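Local coordinates for protein beta 1-3 glucanase (Clostridium beijerinckii NCIMB 8052, PDB 5H4E) that probably hydrolyses beta-1,3-glucan chains, as a glycoside hydrolase family 64 beta-1,3-glucanase domain, at residues Tyr234-Tyr237 and Ala238-Leu242; Asn331-Ala334 and Lys335-Asp339. All coordinates share one frame; numbering follows the deposited sequence.

Interaction 1 comes first along the chain. It spans the end of helix 227-236 and the loop that leads into strand 242-246, an edge strand of a four-stranded antiparallel sheet. Interaction 2 follows, at the start and along the length of the short helix 332-339. Their centres lie about 28 Å apart and their nearest atoms about 16 Å apart, so they do not touch. Interaction 1 sits far out, about 31 Å from the centre of the chain and partly buried. Interaction 2 is buried, about 14 Å from that centre. Both belong to the beta-1,3-glucanase family region. Interaction 1 lies in a peripheral helix-to-strand turn, interaction 2 within an interior helix.

Interaction 1: Tyr234-Tyr237 and Ala238-Leu242; sequences YSYY and ATHEL
Tyr236 and His240 lay their rings flat on each other in an offset stack. The centroids are 3.9 Å apart and the planes only 3° from parallel. His240 ND1 lies over the centre of the tyrosine ring, which Tyr236 swings out beside its own carbonyl carbon (chi1 -175°). The same nitrogen donates to the carbonyl oxygen Tyr236 O at 2.9 Å, in a nearly straight bond that lies in the imidazole plane. Thr239 N also donates to Tyr236 O, at 3.2 Å, from above the carbonyl plane. One carbonyl at the end of helix 227-236 thus accepts two hydrogen bonds from opposite faces of its plane, with His240 N adding a weak third. A weak bond from Ala238 N to Ser235 O adds to the turn.

The tight, buried part is around Tyr237. Leu242 CB sits over one face of its ring, 3.7 Å from the centroid, a CH-pi contact. Leu242 CD1 reaches Tyr237 OH at 3.5 Å. The ring edge faces the backbone, with Tyr237 CE1 3.5 Å from Glu241 O. The Tyr237 hydroxyl bonds to Met312 O, and the Tyr237 side chain rests on Val255 of strand 249-256. The other side is exposed. There the Tyr236-His240 stack is itself close, but Ser235 and Thr239 add little side-chain contact.

The chain here leaves the helix, turns and enters strand 242-246. The bond to Tyr236 O requires a hydrogen on His240 ND1, and bond and stack together fix the rotation of the imidazole.

Interaction 2: Asn331-Ala334 and Lys335-Asp339; sequences NYFA and KFWHD
Lys335 N bonds to Asn331 O at 3.0 Å, closing the first turn of helix 332-339. Asn331 is the N-cap: its OD1 accepts from Ala334 N at 2.9 Å, with the donor above the amide plane. The bent side chain of Lys335 (chi2 58°) brings NZ to Asp339 OD1 at 3.0 Å. This salt bridge, one turn on, uses the syn lone pair of the carboxylate.

Phe336 N then bonds to Tyr332 O. Trp337 carries the main side-chain contact. Its indole turns an edge to the face of Phe333, with the five-membered ring at 72° to the phenyl plane, and NE1 stands 3.2 Å above the centre of the Phe333 ring. Phe333 reaches this position with CG anti to its backbone N (chi1 172°). Trp337 CD1 also lies 3.0 Å from Phe333 O. His338 N bonds to Ala334 O at 3.2 Å, and His338 CD2 approaches the same oxygen edge-on. His338 NE2 bonds to Asp352 OD2 and ND1 to Asn344 O.

Phe333, Phe336 and Trp337 all pack against helix 182-192. Phe333 and Trp337 also touch Ile206 of strand 206-207, and Trp337 stacks on Phe158 of strand 157-158.

Interaction 1: Tyr234-Tyr237 and Ala238-Leu242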
ATOM      1  N   TYR A 234       3.627 -18.332 -19.603  1.00 19.63           N
ATOM      2  CA  TYR A 234       3.425 -19.726 -19.189  1.00 22.58           C
ATOM      3  C   TYR A 234       3.746 -20.745 -20.305  1.00 24.34           C
ATOM      4  O   TYR A 234       4.258 -21.834 -20.033  1.00 23.86           O
ATOM      5  CB  TYR A 234       1.999 -19.919 -18.682  1.00 24.88           C
ATOM      6  CG  TYR A 234       1.900 -19.733 -17.193  1.00 22.49           C
ATOM      7  CD1 TYR A 234       2.331 -18.550 -16.587  1.00 28.54           C
ATOM      8  CD2 TYR A 234       1.401 -20.742 -16.380  1.00 25.30           C
ATOM      9  CE1 TYR A 234       2.242 -18.379 -15.199  1.00 24.43           C
ATOM     10  CE2 TYR A 234       1.312 -20.580 -15.003  1.00 26.60           C
ATOM     11  CZ  TYR A 234       1.730 -19.403 -14.420  1.00 27.63           C
ATOM     12  OH  TYR A 234       1.634 -19.260 -13.056  1.00 23.02           O
ATOM     13  N   SER A 235       3.468 -20.375 -21.550  1.00 22.04           N
ATOM     14  CA  SER A 235       3.775 -21.227 -22.699  1.00 25.58           C
ATOM     15  C   SER A 235       5.288 -21.353 -22.874  1.00 25.24           C
ATOM     16  O   SER A 235       5.826 -22.453 -23.070  1.00 24.66           O
ATOM     17  CB  SER A 235       3.119 -20.656 -23.961  1.00 25.99           C
ATOM     18  OG  SER A 235       3.447 -21.403 -25.124  1.00 34.18           O
ATOM     19  N   TYR A 236       5.973 -20.218 -22.775  1.00 21.80           N
ATOM     20  CA  TYR A 236       7.421 -20.169 -22.894  1.00 21.48           C
ATOM     21  C   TYR A 236       8.109 -21.038 -21.842  1.00 24.49           C
ATOM     22  O   TYR A 236       8.959 -21.860 -22.180  1.00 22.89           O
ATOM     23  CB  TYR A 236       7.908 -18.716 -22.790  1.00 18.09           C
ATOM     24  CG  TYR A 236       9.390 -18.566 -23.035  1.00 17.54           C
ATOM     25  CD1 TYR A 236       9.898 -18.554 -24.335  1.00 19.32           C
ATOM     26  CD2 TYR A 236      10.285 -18.461 -21.972  1.00 19.33           C
ATOM     27  CE1 TYR A 236      11.265 -18.432 -24.569  1.00 19.45           C
ATOM     28  CE2 TYR A 236      11.659 -18.334 -22.194  1.00 21.58           C
ATOM     29  CZ  TYR A 236      12.138 -18.317 -23.494  1.00 21.76           C
ATOM     30  OH  TYR A 236      13.494 -18.199 -23.716  1.00 25.48           O
ATOM     31  N   TYR A 237       7.720 -20.878 -20.574  1.00 20.12           N
ATOM     32  CA  TYR A 237       8.402 -21.543 -19.468  1.00 23.09           C
ATOM     33  C   TYR A 237       7.939 -22.992 -19.277  1.00 21.81           C
ATOM     34  O   TYR A 237       8.382 -23.672 -18.357  1.00 21.55           O
ATOM     35  CB  TYR A 237       8.232 -20.730 -18.164  1.00 23.47           C
ATOM     36  CG  TYR A 237       9.164 -19.525 -18.104  1.00 21.08           C
ATOM     37  CD1 TYR A 237      10.532 -19.676 -18.316  1.00 22.16           C
ATOM     38  CD2 TYR A 237       8.673 -18.235 -17.901  1.00 23.59           C
ATOM     39  CE1 TYR A 237      11.391 -18.588 -18.295  1.00 21.34           C
ATOM     40  CE2 TYR A 237       9.531 -17.136 -17.868  1.00 23.95           C
ATOM     41  CZ  TYR A 237      10.890 -17.324 -18.067  1.00 23.41           C
ATOM     42  OH  TYR A 237      11.760 -16.260 -18.051  1.00 22.10           O
ATOM     43  N   ALA A 238       7.073 -23.472 -20.161  1.00 22.51           N
ATOM     44  CA  ALA A 238       6.788 -24.904 -20.209  1.00 24.63           C
ATOM     45  C   ALA A 238       8.025 -25.671 -20.676  1.00 31.69           C
ATOM     46  O   ALA A 238       8.255 -26.808 -20.267  1.00 31.91           O
ATOM     47  CB  ALA A 238       5.614 -25.189 -21.117  1.00 25.49           C
ATOM     48  N   THR A 239       8.837 -25.038 -21.519  1.00 29.00           N
ATOM     49  CA  THR A 239      10.012 -25.707 -22.060  1.00 28.79           C
ATOM     50  C   THR A 239      11.321 -24.944 -21.841  1.00 30.61           C
ATOM     51  O   THR A 239      12.375 -25.377 -22.300  1.00 35.12           O
ATOM     52  CB  THR A 239       9.836 -25.963 -23.558  1.00 29.62           C
ATOM     53  OG1 THR A 239       9.549 -24.728 -24.224  1.00 33.38           O
ATOM     54  CG2 THR A 239       8.683 -26.920 -23.795  1.00 32.71           C
ATOM     55  N   HIS A 240      11.259 -23.807 -21.158  1.00 23.32           N
ATOM     56  CA  HIS A 240      12.464 -23.094 -20.755  1.00 26.49           C
ATOM     57  C   HIS A 240      12.481 -22.934 -19.241  1.00 25.06           C
ATOM     58  O   HIS A 240      11.438 -23.009 -18.602  1.00 26.97           O
ATOM     59  CB  HIS A 240      12.560 -21.727 -21.441  1.00 20.65           C
ATOM     60  CG  HIS A 240      12.564 -21.802 -22.936  1.00 25.06           C
ATOM     61  ND1 HIS A 240      11.410 -21.935 -23.677  1.00 26.20           N
ATOM     62  CD2 HIS A 240      13.584 -21.794 -23.830  1.00 29.11           C
ATOM     63  CE1 HIS A 240      11.715 -21.995 -24.962  1.00 27.45           C
ATOM     64  NE2 HIS A 240      13.027 -21.908 -25.082  1.00 30.95           N
ATOM     65  N   GLU A 241      13.666 -22.723 -18.675  1.00 23.93           N
ATOM     66  CA  GLU A 241      13.807 -22.509 -17.236  1.00 26.00           C
ATOM     67  C   GLU A 241      13.784 -21.031 -16.893  1.00 27.53           C
ATOM     68  O   GLU A 241      14.402 -20.209 -17.578  1.00 24.84           O
ATOM     69  CB  GLU A 241      15.106 -23.120 -16.699  1.00 25.89           C
ATOM     70  CG  GLU A 241      15.086 -24.633 -16.538  1.00 30.90           C
ATOM     71  CD  GLU A 241      14.170 -25.101 -15.416  1.00 30.98           C
ATOM     72  OE1 GLU A 241      14.373 -24.685 -14.248  1.00 30.13           O
ATOM     73  OE2 GLU A 241      13.261 -25.905 -15.705  1.00 29.62           O
ATOM     74  N   LEU A 242      13.060 -20.707 -15.830  1.00 22.78           N
ATOM     75  CA  LEU A 242      13.099 -19.383 -15.227  1.00 21.50           C
ATOM     76  C   LEU A 242      14.006 -19.466 -14.018  1.00 23.73           C
ATOM     77  O   LEU A 242      13.659 -20.092 -13.019  1.00 25.38           O
ATOM     78  CB  LEU A 242      11.692 -18.925 -14.827  1.00 23.10           C
ATOM     79  CG  LEU A 242      11.533 -17.658 -13.988  1.00 24.80           C
ATOM     80  CD1 LEU A 242      12.292 -16.528 -14.605  1.00 29.78           C
ATOM     81  CD2 LEU A 242      10.056 -17.300 -13.916  1.00 22.24           C
TER

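Interaction 2: Asn331-Ala334 and Lys335-Asp339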
ATOM      1  N   ASN A 331       2.400  -2.421 -15.590  1.00 14.28           N
ATOM      2  CA  ASN A 331       1.636  -1.587 -14.659  1.00 17.12           C
ATOM      3  C   ASN A 331       2.063  -0.125 -14.799  1.00 16.59           C
ATOM      4  O   ASN A 331       2.866   0.380 -14.019  1.00 16.77           O
ATOM      5  CB  ASN A 331       1.802  -2.083 -13.225  1.00 16.42           C
ATOM      6  CG  ASN A 331       0.749  -1.529 -12.299  1.00 15.97           C
ATOM      7  OD1 ASN A 331       0.344  -0.386 -12.448  1.00 15.33           O
ATOM      8  ND2 ASN A 331       0.288  -2.344 -11.342  1.00 15.46           N
ATOM      9  N   TYR A 332       1.528   0.549 -15.810  1.00 16.17           N
ATOM     10  CA  TYR A 332       1.935   1.931 -16.090  1.00 15.61           C
ATOM     11  C   TYR A 332       1.479   2.919 -15.018  1.00 16.67           C
ATOM     12  O   TYR A 332       2.077   3.980 -14.842  1.00 17.12           O
ATOM     13  CB  TYR A 332       1.420   2.345 -17.473  1.00 17.07           C
ATOM     14  CG  TYR A 332       2.217   1.658 -18.563  1.00 16.37           C
ATOM     15  CD1 TYR A 332       3.514   2.079 -18.857  1.00 18.75           C
ATOM     16  CD2 TYR A 332       1.709   0.561 -19.246  1.00 18.44           C
ATOM     17  CE1 TYR A 332       4.269   1.457 -19.838  1.00 22.43           C
ATOM     18  CE2 TYR A 332       2.459  -0.071 -20.254  1.00 18.57           C
ATOM     19  CZ  TYR A 332       3.742   0.384 -20.530  1.00 20.81           C
ATOM     20  OH  TYR A 332       4.512  -0.210 -21.512  1.00 24.58           O
ATOM     21  N   PHE A 333       0.433   2.559 -14.294  1.00 13.38           N
ATOM     22  CA  PHE A 333       0.078   3.287 -13.071  1.00 16.24           C
ATOM     23  C   PHE A 333       1.277   3.275 -12.091  1.00 16.15           C
ATOM     24  O   PHE A 333       1.755   4.330 -11.663  1.00 14.35           O
ATOM     25  CB  PHE A 333      -1.185   2.670 -12.449  1.00 17.31           C
ATOM     26  CG  PHE A 333      -1.548   3.209 -11.078  1.00 16.16           C
ATOM     27  CD1 PHE A 333      -1.054   2.605  -9.925  1.00 15.31           C
ATOM     28  CD2 PHE A 333      -2.405   4.300 -10.946  1.00 15.55           C
ATOM     29  CE1 PHE A 333      -1.386   3.088  -8.656  1.00 17.26           C
ATOM     30  CE2 PHE A 333      -2.753   4.791  -9.676  1.00 14.75           C
ATOM     31  CZ  PHE A 333      -2.241   4.183  -8.531  1.00 18.15           C
ATOM     32  N   ALA A 334       1.780   2.088 -11.770  1.00 13.25           N
ATOM     33  CA  ALA A 334       2.897   1.964 -10.832  1.00 15.67           C
ATOM     34  C   ALA A 334       4.114   2.735 -11.330  1.00 17.29           C
ATOM     35  O   ALA A 334       4.754   3.467 -10.573  1.00 16.06           O
ATOM     36  CB  ALA A 334       3.261   0.497 -10.618  1.00 13.89           C
ATOM     37  N   LYS A 335       4.429   2.555 -12.606  1.00 14.56           N
ATOM     38  CA  LYS A 335       5.584   3.225 -13.209  1.00 16.42           C
ATOM     39  C   LYS A 335       5.487   4.746 -13.064  1.00 15.77           C
ATOM     40  O   LYS A 335       6.492   5.404 -12.768  1.00 16.17           O
ATOM     41  CB  LYS A 335       5.718   2.816 -14.675  1.00 16.78           C
ATOM     42  CG  LYS A 335       6.746   3.613 -15.513  1.00 18.08           C
ATOM     43  CD  LYS A 335       8.187   3.578 -14.977  1.00 19.53           C
ATOM     44  CE  LYS A 335       9.179   4.102 -16.051  1.00 22.83           C
ATOM     45  NZ  LYS A 335      10.588   4.213 -15.534  1.00 25.14           N
ATOM     46  N   PHE A 336       4.290   5.312 -13.236  1.00 15.83           N
ATOM     47  CA  PHE A 336       4.153   6.758 -13.055  1.00 16.14           C
ATOM     48  C   PHE A 336       4.632   7.222 -11.663  1.00 16.44           C
ATOM     49  O   PHE A 336       5.345   8.230 -11.544  1.00 16.80           O
ATOM     50  CB  PHE A 336       2.705   7.233 -13.273  1.00 13.82           C
ATOM     51  CG  PHE A 336       2.590   8.737 -13.318  1.00 17.41           C
ATOM     52  CD1 PHE A 336       2.216   9.456 -12.199  1.00 20.67           C
ATOM     53  CD2 PHE A 336       2.926   9.431 -14.474  1.00 18.27           C
ATOM     54  CE1 PHE A 336       2.145  10.850 -12.232  1.00 20.00           C
ATOM     55  CE2 PHE A 336       2.856  10.812 -14.519  1.00 21.71           C
ATOM     56  CZ  PHE A 336       2.468  11.521 -13.396  1.00 19.41           C
ATOM     57  N   TRP A 337       4.259   6.502 -10.609  1.00 16.20           N
ATOM     58  CA  TRP A 337       4.618   6.981  -9.266  1.00 17.27           C
ATOM     59  C   TRP A 337       6.129   6.829  -9.053  1.00 15.85           C
ATOM     60  O   TRP A 337       6.762   7.696  -8.458  1.00 15.98           O
ATOM     61  CB  TRP A 337       3.753   6.272  -8.187  1.00 15.86           C
ATOM     62  CG  TRP A 337       2.315   6.494  -8.569  1.00 17.35           C
ATOM     63  CD1 TRP A 337       1.400   5.553  -8.953  1.00 16.73           C
ATOM     64  CD2 TRP A 337       1.680   7.768  -8.744  1.00 16.99           C
ATOM     65  NE1 TRP A 337       0.222   6.169  -9.326  1.00 17.47           N
ATOM     66  CE2 TRP A 337       0.375   7.527  -9.209  1.00 17.10           C
ATOM     67  CE3 TRP A 337       2.085   9.093  -8.526  1.00 14.26           C
ATOM     68  CZ2 TRP A 337      -0.518   8.558  -9.470  1.00 17.04           C
ATOM     69  CZ3 TRP A 337       1.209  10.110  -8.802  1.00 15.72           C
ATOM     70  CH2 TRP A 337      -0.085   9.837  -9.264  1.00 16.03           C
ATOM     71  N   HIS A 338       6.719   5.773  -9.601  1.00 15.51           N
ATOM     72  CA  HIS A 338       8.165   5.635  -9.535  1.00 19.28           C
ATOM     73  C   HIS A 338       8.826   6.828 -10.218  1.00 19.50           C
ATOM     74  O   HIS A 338       9.813   7.368  -9.717  1.00 17.52           O
ATOM     75  CB  HIS A 338       8.624   4.316 -10.165  1.00 15.87           C
ATOM     76  CG  HIS A 338       8.313   3.120  -9.318  1.00 16.96           C
ATOM     77  ND1 HIS A 338       9.105   2.733  -8.261  1.00 16.91           N
ATOM     78  CD2 HIS A 338       7.277   2.249  -9.354  1.00 17.78           C
ATOM     79  CE1 HIS A 338       8.574   1.666  -7.684  1.00 19.77           C
ATOM     80  NE2 HIS A 338       7.461   1.355  -8.327  1.00 16.60           N
ATOM     81  N   ASP A 339       8.252   7.270 -11.334  1.00 16.47           N
ATOM     82  CA  ASP A 339       8.845   8.368 -12.096  1.00 16.92           C
ATOM     83  C   ASP A 339       8.615   9.706 -11.407  1.00 18.52           C
ATOM     84  O   ASP A 339       9.189  10.722 -11.809  1.00 20.12           O
ATOM     85  CB  ASP A 339       8.288   8.415 -13.526  1.00 17.31           C
ATOM     86  CG  ASP A 339       8.887   7.346 -14.424  1.00 19.43           C
ATOM     87  OD1 ASP A 339       9.923   6.750 -14.061  1.00 18.67           O
ATOM     88  OD2 ASP A 339       8.318   7.105 -15.509  1.00 20.10           O
TER